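PDB 2E3U: K Homology domain-containing protein from Pyrococcus horikoshii, which probably binds RNA through its KH domains and acts as a Dim2p-type pre-ribosomal RNA processing factor. Local coordinates for residues 34-39 / 88-93; 76-81 / 92-97. All coordinates share one frame; numbering follows the deposited sequence.

Contact 1 of 2, residues 34-39 / 88-93; sequences QEEYVK and LAVWKA
Two side chains of 34-39 crowd round Trp91 NE1: Glu36 OE2 comes to it at 3.6 Å, at the edge of the indole and near its plane, though the pair does not qualify as a hydrogen bond. The carboxylate itself stands almost upright to the ring, their planes 84° apart. Gln34 NE2 lies closer to Trp91 NE1, at 3.1 Å, but both nitrogens are donors, so this is a close approach and not a bond. Glu36 OE1 has a long, weak ion pair with Arg94. In the type I KH fold, strand 35-39 is an outer strand of the three-stranded sheet, and helix 87-101 packs across that sheet. Val90 CG1 makes the hydrocarbon contact, 3.4 Å from Glu36 CG, while Val90 CG2 packs in van der Waals contact against the amide oxygen Gln34 OE1 at 3.7 Å. Gln34 runs fully extended beyond CG, which carries its amide past Val90 in the opposite sense to the valine side chain; the Gln34 side chain crosses that of Trp91 at about a right angle, the amide and ring planes 74° apart. Replacing Gln34 with an alanine would probably open a gap over Val90 and uncover part of the indole. Val90 also touches Thr65 and Thr84.

Contact 2 of 2, residues 76-81 / 92-97; sequences VWITST and KARDIV
Val76 and Val97 reach for each other tip to tip, Val76 CG2 meeting Val97 CG1 at 4.1 Å, while two residues along the strand Ile78 spreads its branches over the helix. With Ile78 CG1 anti to the carbonyl carbon (chi1 -56°), CG2 is left to drop onto Ala93 CB, 3.6 Å away. The other branch swings up the helix: Ile78 CD1 rests on Arg94 CA at 3.8 Å, and Ile78 CG1 comes within 4.2 Å of Val97 CG2. Arg94 crosses Ile78 at about a right angle, lending only the aliphatic start of its chain, and its far end then bends at chi3 and leaves the strand. There the guanidinium grips the neighbouring Asp95 side-on. Arg94 NE and Arg94 NH2 each lie 2.8 Å from Asp95 OD1, both from one face of the carboxylate, in a salt bridge that probably restrains rotation of the guanidinium. Strand 76-80 and helix 92-97 run nearly antiparallel, their directions 160° apart: Ile78 spans Ala93, Arg94 and Val97, while Val76 meets Val97 one turn on from Ala93. Val38 and Ile67 extend the apolar layer from the flanking strands. This is part of the sheet-helix interface of a type I KH domain, whose last helix, here 87-101, packs over the central strand.

How the contacts relate
From the N terminus the chain lays down strand 35-39, runs through helices 42-49 and 54-63 and strand 65-69, and returns as strand 75-80 beside the first. Only then does helix 87-101 form, and both contacts end on it. Contact 1 closes a long loop of 48 residues; contact 2 closes a short one of 10. The two loops cross, because 76-81 lies within the span of contact 1 while 92-97 runs past its end, the helical segments sharing Lys92 and Ala93. Their strands are antiparallel neighbours, joined by probable hydrogen bonds such as Val38 N to Val76 O at 2.7 Å. Together they tie one helix to an edge strand and the central strand.

Contact 1 of 2, residues 34-39 / 88-93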
loop_
_atom_site.group_PDB
_atom_site.type_symbol
_atom_site.label_atom_id
_atom_site.label_comp_id
_atom_site.label_asym_id
_atom_site.label_seq_id
_atom_site.Cartn_x
_atom_site.Cartn_y
_atom_site.Cartn_z
ATOM N N GLN A 34 1.702 -16.998 -16.415
ATOM C CA GLN A 34 2.326 -15.834 -15.771
ATOM C C GLN A 34 2.439 -16.053 -14.273
ATOM O O GLN A 34 1.521 -16.575 -13.650
ATOM C CB GLN A 34 1.502 -14.577 -16.019
ATOM C CG GLN A 34 2.238 -13.294 -15.821
ATOM C CD GLN A 34 1.341 -12.080 -16.091
ATOM O OE1 GLN A 34 0.274 -12.206 -16.699
ATOM N NE2 GLN A 34 1.763 -10.911 -15.618
ATOM N N GLU A 35 3.579 -15.642 -13.718
ATOM C CA GLU A 35 3.897 -15.797 -12.318
ATOM C C GLU A 35 4.569 -14.547 -11.771
ATOM O O GLU A 35 5.606 -14.118 -12.284
ATOM C CB GLU A 35 4.839 -17.008 -12.148
ATOM C CG GLU A 35 5.041 -17.489 -10.714
ATOM C CD GLU A 35 6.181 -18.509 -10.606
ATOM O OE1 GLU A 35 7.306 -18.098 -10.227
ATOM O OE2 GLU A 35 5.965 -19.716 -10.922
ATOM N N GLU A 36 4.003 -13.979 -10.704
ATOM C CA GLU A 36 4.699 -12.929 -9.943
ATOM C C GLU A 36 5.100 -13.463 -8.582
ATOM O O GLU A 36 4.351 -14.187 -7.918
ATOM C CB GLU A 36 3.845 -11.666 -9.773
ATOM C CG GLU A 36 3.352 -11.051 -11.070
ATOM C CD GLU A 36 4.477 -10.494 -11.964
ATOM O OE1 GLU A 36 5.436 -9.879 -11.408
ATOM O OE2 GLU A 36 4.383 -10.669 -13.214
ATOM N N TYR A 37 6.298 -13.113 -8.160
ATOM C CA TYR A 37 6.798 -13.625 -6.889
ATOM C C TYR A 37 7.080 -12.452 -5.980
ATOM O O TYR A 37 7.805 -11.546 -6.373
ATOM C CB TYR A 37 8.082 -14.432 -7.108
ATOM C CG TYR A 37 8.948 -14.595 -5.881
ATOM C CD1 TYR A 37 9.877 -13.614 -5.518
ATOM C CD2 TYR A 37 8.866 -15.741 -5.104
ATOM C CE1 TYR A 37 10.703 -13.762 -4.394
ATOM C CE2 TYR A 37 9.699 -15.926 -3.982
ATOM C CZ TYR A 37 10.611 -14.930 -3.633
ATOM O OH TYR A 37 11.408 -15.089 -2.525
ATOM N N VAL A 38 6.540 -12.470 -4.768
ATOM C CA VAL A 38 6.923 -11.430 -3.781
ATOM C C VAL A 38 7.229 -11.986 -2.396
ATOM O O VAL A 38 7.124 -13.174 -2.160
ATOM C CB VAL A 38 5.868 -10.253 -3.676
ATOM C CG1 VAL A 38 5.701 -9.546 -5.012
ATOM C CG2 VAL A 38 4.531 -10.721 -3.123
ATOM N N LYS A 39 7.596 -11.111 -1.472
ATOM C CA LYS A 39 7.830 -11.519 -0.099
ATOM C C LYS A 39 7.248 -10.440 0.782
ATOM O O LYS A 39 7.563 -9.268 0.587
ATOM C CB LYS A 39 9.347 -11.662 0.141
ATOM C CG LYS A 39 9.759 -12.490 1.357
ATOM C CD LYS A 39 10.998 -13.334 1.020
ATOM C CE LYS A 39 11.529 -14.078 2.240
ATOM N NZ LYS A 39 12.939 -14.617 2.079
ATOM N N LEU A 88 -2.549 -7.606 -16.415
ATOM C CA LEU A 88 -2.751 -6.623 -15.355
ATOM C C LEU A 88 -3.497 -7.218 -14.144
ATOM O O LEU A 88 -3.316 -6.757 -13.002
ATOM C CB LEU A 88 -3.511 -5.404 -15.907
ATOM C CG LEU A 88 -3.927 -4.272 -14.967
ATOM C CD1 LEU A 88 -2.690 -3.510 -14.510
ATOM C CD2 LEU A 88 -4.884 -3.291 -15.705
ATOM N N ALA A 89 -4.310 -8.236 -14.390
ATOM C CA ALA A 89 -4.968 -8.919 -13.301
ATOM C C ALA A 89 -3.983 -9.532 -12.308
ATOM O O ALA A 89 -4.188 -9.447 -11.106
ATOM C CB ALA A 89 -5.955 -9.968 -13.830
ATOM N N VAL A 90 -2.900 -10.112 -12.820
ATOM C CA VAL A 90 -1.824 -10.658 -11.988
ATOM C C VAL A 90 -1.069 -9.556 -11.236
ATOM O O VAL A 90 -0.797 -9.691 -10.043
ATOM C CB VAL A 90 -0.862 -11.498 -12.887
ATOM C CG1 VAL A 90 0.321 -12.060 -12.132
ATOM C CG2 VAL A 90 -1.636 -12.650 -13.564
ATOM N N TRP A 91 -0.682 -8.486 -11.950
ATOM C CA TRP A 91 0.031 -7.336 -11.321
ATOM C C TRP A 91 -0.800 -6.722 -10.204
ATOM O O TRP A 91 -0.270 -6.349 -9.196
ATOM C CB TRP A 91 0.395 -6.231 -12.353
ATOM C CG TRP A 91 1.141 -6.740 -13.528
ATOM C CD1 TRP A 91 1.989 -7.825 -13.561
ATOM C CD2 TRP A 91 1.142 -6.186 -14.850
ATOM N NE1 TRP A 91 2.509 -7.979 -14.818
ATOM C CE2 TRP A 91 2.005 -6.999 -15.639
ATOM C CE3 TRP A 91 0.498 -5.088 -15.448
ATOM C CZ2 TRP A 91 2.223 -6.761 -17.019
ATOM C CZ3 TRP A 91 0.691 -4.857 -16.823
ATOM C CH2 TRP A 91 1.553 -5.693 -17.591
ATOM N N LYS A 92 -2.117 -6.655 -10.404
ATOM C CA LYS A 92 -3.007 -6.076 -9.437
ATOM C C LYS A 92 -3.156 -6.946 -8.204
ATOM O O LYS A 92 -3.182 -6.433 -7.076
ATOM C CB LYS A 92 -4.375 -5.771 -10.094
ATOM C CG LYS A 92 -4.418 -4.401 -10.854
ATOM C CD LYS A 92 -5.843 -4.147 -11.398
ATOM C CE LYS A 92 -6.000 -2.783 -12.049
ATOM N NZ LYS A 92 -5.391 -1.650 -11.271
ATOM N N ALA A 93 -3.281 -8.260 -8.408
ATOM C CA ALA A 93 -3.249 -9.181 -7.277
ATOM C C ALA A 93 -1.916 -9.088 -6.536
ATOM O O ALA A 93 -1.894 -9.110 -5.319
ATOM C CB ALA A 93 -3.531 -10.638 -7.713
#

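Contact 2 of 2, residues 76-81 / 92-97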
loop_
_atom_site.group_PDB
_atom_site.type_symbol
_atom_site.label_atom_id
_atom_site.label_comp_id
_atom_site.label_asym_id
_atom_site.label_seq_id
_atom_site.Cartn_x
_atom_site.Cartn_y
_atom_site.Cartn_z
ATOM N N VAL A 76 5.294 -15.182 -1.453
ATOM C CA VAL A 76 4.000 -15.322 -2.132
ATOM C C VAL A 76 4.154 -15.346 -3.640
ATOM O O VAL A 76 4.857 -14.517 -4.211
ATOM C CB VAL A 76 2.970 -14.211 -1.736
ATOM C CG1 VAL A 76 1.545 -14.549 -2.254
ATOM C CG2 VAL A 76 2.957 -13.965 -0.186
ATOM N N TRP A 77 3.487 -16.324 -4.259
ATOM C CA TRP A 77 3.413 -16.488 -5.703
ATOM C C TRP A 77 2.006 -16.142 -6.219
ATOM O O TRP A 77 1.019 -16.707 -5.772
ATOM C CB TRP A 77 3.777 -17.947 -6.100
ATOM C CG TRP A 77 5.186 -18.319 -5.809
ATOM C CD1 TRP A 77 6.219 -18.302 -6.690
ATOM C CD2 TRP A 77 5.739 -18.805 -4.551
ATOM N NE1 TRP A 77 7.370 -18.701 -6.071
ATOM C CE2 TRP A 77 7.110 -19.032 -4.768
ATOM C CE3 TRP A 77 5.200 -19.068 -3.275
ATOM C CZ2 TRP A 77 7.983 -19.498 -3.750
ATOM C CZ3 TRP A 77 6.060 -19.546 -2.260
ATOM C CH2 TRP A 77 7.439 -19.758 -2.509
ATOM N N ILE A 78 1.927 -15.233 -7.183
ATOM C CA ILE A 78 0.686 -14.889 -7.813
ATOM C C ILE A 78 0.710 -15.433 -9.224
ATOM O O ILE A 78 1.514 -15.007 -10.047
ATOM C CB ILE A 78 0.396 -13.358 -7.789
ATOM C CG1 ILE A 78 0.411 -12.807 -6.355
ATOM C CG2 ILE A 78 -0.962 -13.059 -8.475
ATOM C CD1 ILE A 78 1.813 -12.310 -5.825
ATOM N N THR A 79 -0.164 -16.392 -9.499
ATOM C CA THR A 79 -0.146 -17.071 -10.788
ATOM C C THR A 79 -1.468 -16.926 -11.545
ATOM O O THR A 79 -2.553 -16.869 -10.953
ATOM C CB THR A 79 0.291 -18.571 -10.679
ATOM O OG1 THR A 79 -0.519 -19.231 -9.712
ATOM C CG2 THR A 79 1.709 -18.712 -10.207
ATOM N N SER A 80 -1.377 -16.854 -12.870
ATOM C CA SER A 80 -2.590 -16.691 -13.641
ATOM C C SER A 80 -3.245 -18.065 -13.794
ATOM O O SER A 80 -2.590 -19.071 -13.609
ATOM C CB SER A 80 -2.275 -16.050 -14.995
ATOM O OG SER A 80 -1.534 -16.940 -15.781
ATOM N N THR A 81 -4.544 -18.079 -14.088
ATOM C CA THR A 81 -5.309 -19.289 -14.367
ATOM C C THR A 81 -5.978 -19.119 -15.757
ATOM O O THR A 81 -5.792 -18.087 -16.427
ATOM C CB THR A 81 -6.386 -19.518 -13.301
ATOM O OG1 THR A 81 -7.406 -18.526 -13.439
ATOM C CG2 THR A 81 -5.819 -19.437 -11.894
ATOM N N LYS A 92 -2.117 -6.655 -10.404
ATOM C CA LYS A 92 -3.007 -6.076 -9.437
ATOM C C LYS A 92 -3.156 -6.946 -8.204
ATOM O O LYS A 92 -3.182 -6.433 -7.076
ATOM C CB LYS A 92 -4.375 -5.771 -10.094
ATOM C CG LYS A 92 -4.418 -4.401 -10.854
ATOM C CD LYS A 92 -5.843 -4.147 -11.398
ATOM C CE LYS A 92 -6.000 -2.783 -12.049
ATOM N NZ LYS A 92 -5.391 -1.650 -11.271
ATOM N N ALA A 93 -3.281 -8.260 -8.408
ATOM C CA ALA A 93 -3.249 -9.181 -7.277
ATOM C C ALA A 93 -1.916 -9.088 -6.536
ATOM O O ALA A 93 -1.894 -9.110 -5.319
ATOM C CB ALA A 93 -3.531 -10.638 -7.713
ATOM N N ARG A 94 -0.807 -8.980 -7.270
ATOM C CA ARG A 94 0.486 -8.888 -6.633
ATOM C C ARG A 94 0.589 -7.620 -5.765
ATOM O O ARG A 94 1.101 -7.646 -4.637
ATOM C CB ARG A 94 1.595 -8.873 -7.698
ATOM C CG ARG A 94 2.983 -8.542 -7.096
ATOM C CD ARG A 94 3.914 -7.868 -8.075
ATOM N NE ARG A 94 3.383 -6.612 -8.555
ATOM C CZ ARG A 94 3.594 -6.130 -9.783
ATOM N NH1 ARG A 94 4.299 -6.816 -10.654
ATOM N NH2 ARG A 94 3.086 -4.950 -10.143
ATOM N N ASP A 95 0.093 -6.508 -6.316
ATOM C CA ASP A 95 0.139 -5.222 -5.667
ATOM C C ASP A 95 -0.772 -5.194 -4.439
ATOM O O ASP A 95 -0.435 -4.573 -3.452
ATOM C CB ASP A 95 -0.229 -4.122 -6.662
ATOM C CG ASP A 95 0.855 -3.884 -7.686
ATOM O OD1 ASP A 95 1.982 -4.443 -7.570
ATOM O OD2 ASP A 95 0.595 -3.122 -8.632
ATOM N N ILE A 96 -1.887 -5.898 -4.485
ATOM C CA ILE A 96 -2.753 -6.046 -3.319
ATOM C C ILE A 96 -2.055 -6.794 -2.195
ATOM O O ILE A 96 -2.100 -6.358 -1.034
ATOM C CB ILE A 96 -4.075 -6.780 -3.682
ATOM C CG1 ILE A 96 -4.933 -5.879 -4.554
ATOM C CG2 ILE A 96 -4.831 -7.246 -2.409
ATOM C CD1 ILE A 96 -6.082 -6.647 -5.269
ATOM N N VAL A 97 -1.446 -7.935 -2.541
ATOM C CA VAL A 97 -0.539 -8.662 -1.640
ATOM C C VAL A 97 0.553 -7.779 -1.015
ATOM O O VAL A 97 0.757 -7.794 0.231
ATOM C CB VAL A 97 0.158 -9.842 -2.377
ATOM C CG1 VAL A 97 1.214 -10.508 -1.497
ATOM C CG2 VAL A 97 -0.900 -10.855 -2.849
#